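Local coordinates for transcription Factor E (Sulfolobus solfataricus, PDB 1Q1H), which helps start transcription of archaeal genes by enhancing TATA-box recognition and the recruitment of RNA polymerase, its N-terminal winged helix domain helping bind DNA in the preinitiation complex, at residues Ile26-Gly31 / Trp80-Asp85; Ile21-Ile26 / Lys52-Leu57. All coordinates share one frame; numbering follows the deposited sequence.

Contact 1: Ile26-Gly31 / Trp80-Asp85; sequences ILLDKG and WKPNID
Leu27, Pro82 and Leu28 bury the largest areas where helix 21-30 of the winged helix domain meets the chain leaving the second strand of its two-stranded antiparallel wing sheet. The backbones come nearest at Leu27 and Pro82, whose CA atoms are 6.4 Å apart, and both residues direct their CB toward the opposite segment. The pyrrolidine ring of Pro82 leads with its CG, which packs on Leu27 at CB, 3.3 Å away, with CG and CD1 of the leucine also close to it. Leu27 keeps CG beside its own backbone N (chi1 -74°), and its CD2 reaches Trp80, 4.0 Å from Trp80 O and 4.4 Å from Trp80 CB. The indole itself leads away, to pack on Glu58 of helix 47-60 and to meet the ring of Tyr65. Next to Leu27, Leu28 slides past the proline ring in the opposing direction, with CD2 at 4.0 Å from Pro82 CB. Leu28 also touches Phe8 and Ile9 of helix 7-13, which brings a third element to the contact. No hydrogen bond links the two segments, and the 243 Å² buried between them, summed over both sides, is an apolar interface. Asn83, which follows the proline, is tied by its ND2 to Ser64 OG on the partner strand. The apolar row finishes at Ile84, whose CD1 lies 4.3 Å from Leu28 CD2.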
ATOM      1  N   ILE A  26      -4.231   1.290   5.681  1.00 65.19           N
ATOM      2  CA  ILE A  26      -3.243   1.031   6.736  1.00 65.08           C
ATOM      3  C   ILE A  26      -1.963   1.817   6.456  1.00 66.50           C
ATOM      4  O   ILE A  26      -1.347   2.376   7.363  1.00 67.08           O
ATOM      5  CB  ILE A  26      -2.844  -0.472   6.816  1.00 62.82           C
ATOM      6  CG1 ILE A  26      -4.008  -1.329   7.319  1.00 61.64           C
ATOM      7  CG2 ILE A  26      -1.654  -0.631   7.749  1.00 60.99           C
ATOM      8  CD1 ILE A  26      -5.241  -1.295   6.437  1.00 63.83           C
ATOM      9  N   LEU A  27      -1.563   1.833   5.189  1.00 63.92           N
ATOM     10  CA  LEU A  27      -0.373   2.546   4.771  1.00 62.50           C
ATOM     11  C   LEU A  27      -0.547   4.020   5.103  1.00 61.08           C
ATOM     12  O   LEU A  27       0.204   4.573   5.905  1.00 62.95           O
ATOM     13  CB  LEU A  27      -0.146   2.367   3.260  1.00 62.83           C
ATOM     14  CG  LEU A  27       0.362   1.021   2.719  1.00 59.98           C
ATOM     15  CD1 LEU A  27       0.364   1.044   1.208  1.00 60.82           C
ATOM     16  CD2 LEU A  27       1.763   0.752   3.230  1.00 58.96           C
ATOM     17  N   LEU A  28      -1.551   4.650   4.491  1.00 64.45           N
ATOM     18  CA  LEU A  28      -1.829   6.073   4.715  1.00 61.59           C
ATOM     19  C   LEU A  28      -1.895   6.385   6.207  1.00 61.92           C
ATOM     20  O   LEU A  28      -1.639   7.512   6.617  1.00 58.89           O
ATOM     21  CB  LEU A  28      -3.141   6.484   4.016  1.00 54.05           C
ATOM     22  CG  LEU A  28      -3.104   6.508   2.475  1.00 55.79           C
ATOM     23  CD1 LEU A  28      -4.482   6.716   1.872  1.00 53.96           C
ATOM     24  CD2 LEU A  28      -2.186   7.620   2.025  1.00 58.37           C
ATOM     25  N   ASP A  29      -2.213   5.366   7.004  1.00 62.69           N
ATOM     26  CA  ASP A  29      -2.327   5.489   8.454  1.00 66.04           C
ATOM     27  C   ASP A  29      -0.976   5.482   9.167  1.00 68.71           C
ATOM     28  O   ASP A  29      -0.554   6.499   9.727  1.00 71.09           O
ATOM     29  CB  ASP A  29      -3.168   4.341   9.027  1.00 75.23           C
ATOM     30  CG  ASP A  29      -4.554   4.254   8.410  1.00 80.01           C
ATOM     31  OD1 ASP A  29      -5.268   5.281   8.424  1.00 81.76           O
ATOM     32  OD2 ASP A  29      -4.926   3.158   7.922  1.00 81.16           O
ATOM     33  N   LYS A  30      -0.309   4.329   9.163  1.00 66.55           N
ATOM     34  CA  LYS A  30       0.977   4.199   9.837  1.00 62.36           C
ATOM     35  C   LYS A  30       1.898   5.379   9.542  1.00 56.60           C
ATOM     36  O   LYS A  30       2.640   5.830  10.420  1.00 54.58           O
ATOM     37  CB  LYS A  30       1.662   2.889   9.450  1.00 65.93           C
ATOM     38  CG  LYS A  30       2.848   2.551  10.351  1.00 72.02           C
ATOM     39  CD  LYS A  30       3.621   1.321   9.889  1.00 71.89           C
ATOM     40  CE  LYS A  30       4.905   1.131  10.694  1.00 71.60           C
ATOM     41  NZ  LYS A  30       5.733  -0.004  10.183  1.00 66.18           N
ATOM     42  N   GLY A  31       1.843   5.873   8.309  1.00 52.62           N
ATOM     43  CA  GLY A  31       2.657   7.014   7.916  1.00 55.44           C
ATOM     44  C   GLY A  31       4.134   6.744   7.695  1.00 57.18           C
ATOM     45  O   GLY A  31       4.932   7.673   7.593  1.00 56.67           O
ATOM     46  N   TRP A  80       6.855  -1.216   1.456  1.00 57.50           N
ATOM     47  CA  TRP A  80       5.909  -0.414   0.708  1.00 57.30           C
ATOM     48  C   TRP A  80       5.624   0.929   1.348  1.00 58.79           C
ATOM     49  O   TRP A  80       5.720   1.090   2.568  1.00 58.09           O
ATOM     50  CB  TRP A  80       4.619  -1.213   0.522  1.00 55.59           C
ATOM     51  CG  TRP A  80       4.907  -2.524  -0.096  1.00 54.37           C
ATOM     52  CD1 TRP A  80       5.320  -3.661   0.539  1.00 52.83           C
ATOM     53  CD2 TRP A  80       4.918  -2.820  -1.494  1.00 51.63           C
ATOM     54  NE1 TRP A  80       5.592  -4.649  -0.384  1.00 50.54           N
ATOM     55  CE2 TRP A  80       5.352  -4.156  -1.638  1.00 48.84           C
ATOM     56  CE3 TRP A  80       4.606  -2.084  -2.638  1.00 50.83           C
ATOM     57  CZ2 TRP A  80       5.478  -4.768  -2.875  1.00 49.08           C
ATOM     58  CZ3 TRP A  80       4.728  -2.691  -3.867  1.00 53.07           C
ATOM     59  CH2 TRP A  80       5.162  -4.023  -3.978  1.00 53.87           C
ATOM     60  N   LYS A  81       5.277   1.892   0.506  1.00 54.27           N
ATOM     61  CA  LYS A  81       4.964   3.233   0.958  1.00 54.63           C
ATOM     62  C   LYS A  81       3.925   3.748  -0.028  1.00 51.69           C
ATOM     63  O   LYS A  81       3.841   3.242  -1.152  1.00 50.28           O
ATOM     64  CB  LYS A  81       6.230   4.101   0.904  1.00 60.05           C
ATOM     65  CG  LYS A  81       6.287   5.250   1.909  1.00 62.86           C
ATOM     66  CD  LYS A  81       7.632   5.974   1.845  1.00 66.55           C
ATOM     67  CE  LYS A  81       7.658   7.237   2.718  1.00 68.58           C
ATOM     68  NZ  LYS A  81       8.950   7.999   2.608  1.00 67.34           N
ATOM     69  N   PRO A  82       3.093   4.721   0.389  1.00 47.52           N
ATOM     70  CA  PRO A  82       2.055   5.319  -0.454  1.00 47.67           C
ATOM     71  C   PRO A  82       2.641   6.483  -1.256  1.00 50.73           C
ATOM     72  O   PRO A  82       3.195   7.416  -0.677  1.00 53.76           O
ATOM     73  CB  PRO A  82       1.026   5.808   0.558  1.00 49.67           C
ATOM     74  CG  PRO A  82       1.279   4.990   1.758  1.00 49.05           C
ATOM     75  CD  PRO A  82       2.766   4.935   1.803  1.00 47.20           C
ATOM     76  N   ASN A  83       2.522   6.442  -2.579  1.00 53.99           N
ATOM     77  CA  ASN A  83       3.064   7.518  -3.404  1.00 56.23           C
ATOM     78  C   ASN A  83       2.214   8.791  -3.383  1.00 56.13           C
ATOM     79  O   ASN A  83       2.124   9.498  -4.392  1.00 55.63           O
ATOM     80  CB  ASN A  83       3.236   7.043  -4.850  1.00 55.91           C
ATOM     81  CG  ASN A  83       4.186   5.870  -4.961  1.00 58.33           C
ATOM     82  OD1 ASN A  83       4.959   5.604  -4.037  1.00 59.58           O
ATOM     83  ND2 ASN A  83       4.147   5.168  -6.096  1.00 53.72           N
ATOM     84  N   ILE A  84       1.612   9.100  -2.239  1.00 52.39           N
ATOM     85  CA  ILE A  84       0.787  10.291  -2.150  1.00 60.58           C
ATOM     86  C   ILE A  84       1.563  11.617  -2.322  1.00 65.17           C
ATOM     87  O   ILE A  84       1.121  12.506  -3.052  1.00 66.75           O
ATOM     88  CB  ILE A  84       0.006  10.307  -0.836  1.00 58.35           C
ATOM     89  CG1 ILE A  84      -0.853  11.573  -0.759  1.00 58.54           C
ATOM     90  CG2 ILE A  84       0.958  10.171   0.322  1.00 57.35           C
ATOM     91  CD1 ILE A  84      -1.796  11.615   0.434  1.00 62.12           C
ATOM     92  N   ASP A  85       2.708  11.763  -1.659  1.00 66.17           N
ATOM     93  CA  ASP A  85       3.501  12.978  -1.802  1.00 65.07           C
ATOM     94  C   ASP A  85       3.730  13.236  -3.284  1.00 66.30           C
ATOM     95  O   ASP A  85       3.792  14.383  -3.724  1.00 67.28           O
ATOM     96  CB  ASP A  85       4.855  12.830  -1.104  1.00 70.20           C
ATOM     97  CG  ASP A  85       4.915  13.558   0.228  1.00 74.09           C
ATOM     98  OD1 ASP A  85       4.700  14.792   0.246  1.00 75.47           O
ATOM     99  OD2 ASP A  85       5.182  12.897   1.255  1.00 77.62           O
TER

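Contact 2: Ile21-Ile26 / Lys52-Leu57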
ATOM      1  N   ILE A  21      -8.351  -0.806  -1.827  1.00 64.15           N
ATOM      2  CA  ILE A  21      -8.471   0.409  -1.026  1.00 63.13           C
ATOM      3  C   ILE A  21      -8.199   0.165   0.451  1.00 65.25           C
ATOM      4  O   ILE A  21      -7.699   1.045   1.146  1.00 66.92           O
ATOM      5  CB  ILE A  21      -9.867   1.051  -1.190  1.00 62.45           C
ATOM      6  CG1 ILE A  21      -9.882   1.964  -2.417  1.00 61.28           C
ATOM      7  CG2 ILE A  21     -10.232   1.859   0.047  1.00 62.09           C
ATOM      8  CD1 ILE A  21      -9.620   1.266  -3.728  1.00 63.14           C
ATOM      9  N   ASP A  22      -8.528  -1.028   0.932  1.00 67.51           N
ATOM     10  CA  ASP A  22      -8.294  -1.371   2.335  1.00 70.41           C
ATOM     11  C   ASP A  22      -6.809  -1.372   2.663  1.00 69.07           C
ATOM     12  O   ASP A  22      -6.409  -0.948   3.747  1.00 71.05           O
ATOM     13  CB  ASP A  22      -8.881  -2.743   2.646  1.00 72.38           C
ATOM     14  CG  ASP A  22     -10.356  -2.815   2.336  1.00 76.24           C
ATOM     15  OD1 ASP A  22     -11.156  -2.196   3.077  1.00 77.02           O
ATOM     16  OD2 ASP A  22     -10.711  -3.481   1.341  1.00 77.51           O
ATOM     17  N   VAL A  23      -5.998  -1.849   1.719  1.00 63.75           N
ATOM     18  CA  VAL A  23      -4.554  -1.898   1.906  1.00 59.68           C
ATOM     19  C   VAL A  23      -3.957  -0.501   1.939  1.00 57.31           C
ATOM     20  O   VAL A  23      -3.249  -0.142   2.887  1.00 55.58           O
ATOM     21  CB  VAL A  23      -3.868  -2.718   0.783  1.00 64.41           C
ATOM     22  CG1 VAL A  23      -2.428  -2.235   0.576  1.00 64.35           C
ATOM     23  CG2 VAL A  23      -3.871  -4.208   1.155  1.00 64.36           C
ATOM     24  N   LEU A  24      -4.253   0.284   0.904  1.00 54.08           N
ATOM     25  CA  LEU A  24      -3.745   1.651   0.800  1.00 55.01           C
ATOM     26  C   LEU A  24      -3.975   2.390   2.109  1.00 58.78           C
ATOM     27  O   LEU A  24      -3.180   3.241   2.501  1.00 59.91           O
ATOM     28  CB  LEU A  24      -4.446   2.391  -0.336  1.00 43.75           C
ATOM     29  CG  LEU A  24      -3.693   3.568  -0.953  1.00 43.17           C
ATOM     30  CD1 LEU A  24      -2.371   3.073  -1.491  1.00 43.13           C
ATOM     31  CD2 LEU A  24      -4.517   4.209  -2.075  1.00 37.58           C
ATOM     32  N   ARG A  25      -5.068   2.040   2.781  1.00 63.21           N
ATOM     33  CA  ARG A  25      -5.450   2.637   4.050  1.00 64.65           C
ATOM     34  C   ARG A  25      -4.395   2.501   5.147  1.00 65.69           C
ATOM     35  O   ARG A  25      -3.756   3.490   5.507  1.00 67.47           O
ATOM     36  CB  ARG A  25      -6.773   2.033   4.528  1.00 67.41           C
ATOM     37  CG  ARG A  25      -8.004   2.616   3.843  1.00 67.54           C
ATOM     38  CD  ARG A  25      -8.047   4.122   4.037  1.00 67.84           C
ATOM     39  NE  ARG A  25      -7.928   4.498   5.443  1.00 67.33           N
ATOM     40  CZ  ARG A  25      -7.394   5.639   5.873  1.00 67.37           C
ATOM     41  NH1 ARG A  25      -6.921   6.531   5.009  1.00 65.64           N
ATOM     42  NH2 ARG A  25      -7.336   5.889   7.174  1.00 68.09           N
ATOM     43  N   ILE A  26      -4.231   1.290   5.681  1.00 65.19           N
ATOM     44  CA  ILE A  26      -3.243   1.031   6.736  1.00 65.08           C
ATOM     45  C   ILE A  26      -1.963   1.817   6.456  1.00 66.50           C
ATOM     46  O   ILE A  26      -1.347   2.376   7.363  1.00 67.08           O
ATOM     47  CB  ILE A  26      -2.844  -0.472   6.816  1.00 62.82           C
ATOM     48  CG1 ILE A  26      -4.008  -1.329   7.319  1.00 61.64           C
ATOM     49  CG2 ILE A  26      -1.654  -0.631   7.749  1.00 60.99           C
ATOM     50  CD1 ILE A  26      -5.241  -1.295   6.437  1.00 63.83           C
ATOM     51  N   LYS A  52      -0.961  -9.391  -3.200  1.00 54.88           N
ATOM     52  CA  LYS A  52      -1.678  -9.328  -4.457  1.00 61.51           C
ATOM     53  C   LYS A  52      -2.233  -7.920  -4.643  1.00 63.97           C
ATOM     54  O   LYS A  52      -2.170  -7.359  -5.739  1.00 68.25           O
ATOM     55  CB  LYS A  52      -2.798 -10.383  -4.486  1.00 64.54           C
ATOM     56  CG  LYS A  52      -2.261 -11.791  -4.748  1.00 68.08           C
ATOM     57  CD  LYS A  52      -3.289 -12.906  -4.637  1.00 68.29           C
ATOM     58  CE  LYS A  52      -2.579 -14.268  -4.717  1.00 71.44           C
ATOM     59  NZ  LYS A  52      -3.431 -15.448  -4.364  1.00 69.24           N
ATOM     60  N   LYS A  53      -2.762  -7.343  -3.567  1.00 61.35           N
ATOM     61  CA  LYS A  53      -3.293  -5.994  -3.632  1.00 52.60           C
ATOM     62  C   LYS A  53      -2.147  -5.045  -3.918  1.00 51.31           C
ATOM     63  O   LYS A  53      -2.165  -4.321  -4.914  1.00 51.58           O
ATOM     64  CB  LYS A  53      -3.988  -5.630  -2.318  1.00 52.43           C
ATOM     65  CG  LYS A  53      -5.381  -6.254  -2.200  1.00 54.23           C
ATOM     66  CD  LYS A  53      -5.787  -6.506  -0.763  1.00 57.04           C
ATOM     67  CE  LYS A  53      -7.001  -7.414  -0.715  1.00 59.25           C
ATOM     68  NZ  LYS A  53      -7.439  -7.723   0.679  1.00 64.37           N
ATOM     69  N   LEU A  54      -1.132  -5.065  -3.067  1.00 46.73           N
ATOM     70  CA  LEU A  54       0.016  -4.192  -3.266  1.00 45.25           C
ATOM     71  C   LEU A  54       0.523  -4.100  -4.716  1.00 45.60           C
ATOM     72  O   LEU A  54       0.686  -2.997  -5.226  1.00 45.47           O
ATOM     73  CB  LEU A  54       1.154  -4.610  -2.338  1.00 43.66           C
ATOM     74  CG  LEU A  54       0.916  -4.299  -0.862  1.00 43.86           C
ATOM     75  CD1 LEU A  54       2.003  -4.929   0.003  1.00 43.54           C
ATOM     76  CD2 LEU A  54       0.893  -2.798  -0.673  1.00 46.65           C
ATOM     77  N   ASN A  55       0.757  -5.220  -5.397  1.00 41.56           N
ATOM     78  CA  ASN A  55       1.270  -5.132  -6.767  1.00 43.21           C
ATOM     79  C   ASN A  55       0.291  -4.528  -7.760  1.00 39.97           C
ATOM     80  O   ASN A  55       0.712  -3.986  -8.774  1.00 39.89           O
ATOM     81  CB  ASN A  55       1.714  -6.497  -7.303  1.00 48.07           C
ATOM     82  CG  ASN A  55       2.687  -7.211  -6.381  1.00 50.58           C
ATOM     83  OD1 ASN A  55       3.280  -6.610  -5.486  1.00 50.75           O
ATOM     84  ND2 ASN A  55       2.858  -8.508  -6.604  1.00 49.68           N
ATOM     85  N   LEU A  56      -1.009  -4.642  -7.475  1.00 40.82           N
ATOM     86  CA  LEU A  56      -2.073  -4.099  -8.336  1.00 38.41           C
ATOM     87  C   LEU A  56      -2.090  -2.573  -8.283  1.00 37.86           C
ATOM     88  O   LEU A  56      -2.246  -1.911  -9.302  1.00 34.26           O
ATOM     89  CB  LEU A  56      -3.440  -4.633  -7.897  1.00 33.46           C
ATOM     90  CG  LEU A  56      -4.054  -5.839  -8.616  1.00 33.53           C
ATOM     91  CD1 LEU A  56      -5.115  -6.419  -7.741  1.00 33.26           C
ATOM     92  CD2 LEU A  56      -4.654  -5.448  -9.961  1.00 27.91           C
ATOM     93  N   LEU A  57      -1.951  -2.033  -7.073  1.00 46.12           N
ATOM     94  CA  LEU A  57      -1.914  -0.590  -6.837  1.00 50.53           C
ATOM     95  C   LEU A  57      -0.589  -0.114  -7.406  1.00 55.38           C
ATOM     96  O   LEU A  57      -0.533   0.835  -8.191  1.00 59.19           O
ATOM     97  CB  LEU A  57      -1.934  -0.298  -5.334  1.00 50.90           C
ATOM     98  CG  LEU A  57      -3.184  -0.481  -4.468  1.00 52.00           C
ATOM     99  CD1 LEU A  57      -2.766  -0.968  -3.086  1.00 52.97           C
ATOM    100  CD2 LEU A  57      -3.934   0.838  -4.349  1.00 53.47           C
TER
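Val23 of helix 21-26 packs against three residues of helix 52-57, in the helical core of the winged helix domain. The second segment belongs to helix 47-60, which follows helix 36-41 in the chain, consistent with the second helix of the helix-turn-helix. The two short axes cross at -90° and approach to 9.4 Å, a perpendicular packing that gathers the contact around a few residues.

Aliphatic contacts between branched side chains form its centre. With CG1 swung away from its backbone N (chi1 153°), Val23 turns that methyl to face two leucines: Leu54 CD2 is 3.6 Å from Val23 CG1, and Leu57 CD1 is 3.9 Å from the same methyl. Val23 and Leu54 meet at about a right angle. Beside them Leu24 reaches Leu57 with both methyls, the nearer being Leu24 CD1 at 4.0 Å from Leu57 CD2. Leu24 also touches Phe8 of helix 7-13, extending this buried packing to a third helix.

The remaining contact uses the aliphatic part of a lysine. Lys53 runs extended beyond CG and carries its ammonium past the valine to a salt bridge with Asp49 OD2, one turn earlier on its own helix. Asp22 OD2 is 5.4 Å from Lys53 NZ, too far for direct contact. What the lysine offers Val23 is its methylene chain: Val23 CG2 rests 3.6 Å from Lys53 CD.

How the contacts relate
Contacts 1 and 2 have centres about 10 Å apart and both use helix 21-30; their ranges overlap at Ile26, which makes no contact across either. Contact 2 takes the earlier part of that helix and contact 1 its C-terminal end. Along the chain their segments alternate: 21-26, 26-31, 52-57, then 80-85. Helix 21-30 is thus joined both to helix 47-60 and to the exit of strand 77-81, linking the helical part of the winged helix domain with its sheet. Trp80 of contact 1 connects the second segments directly, its CD1 lying 3.6 Å from Leu54 CD1 and its CH2 3.5 Å from Asn55 OD1, both in contact 2.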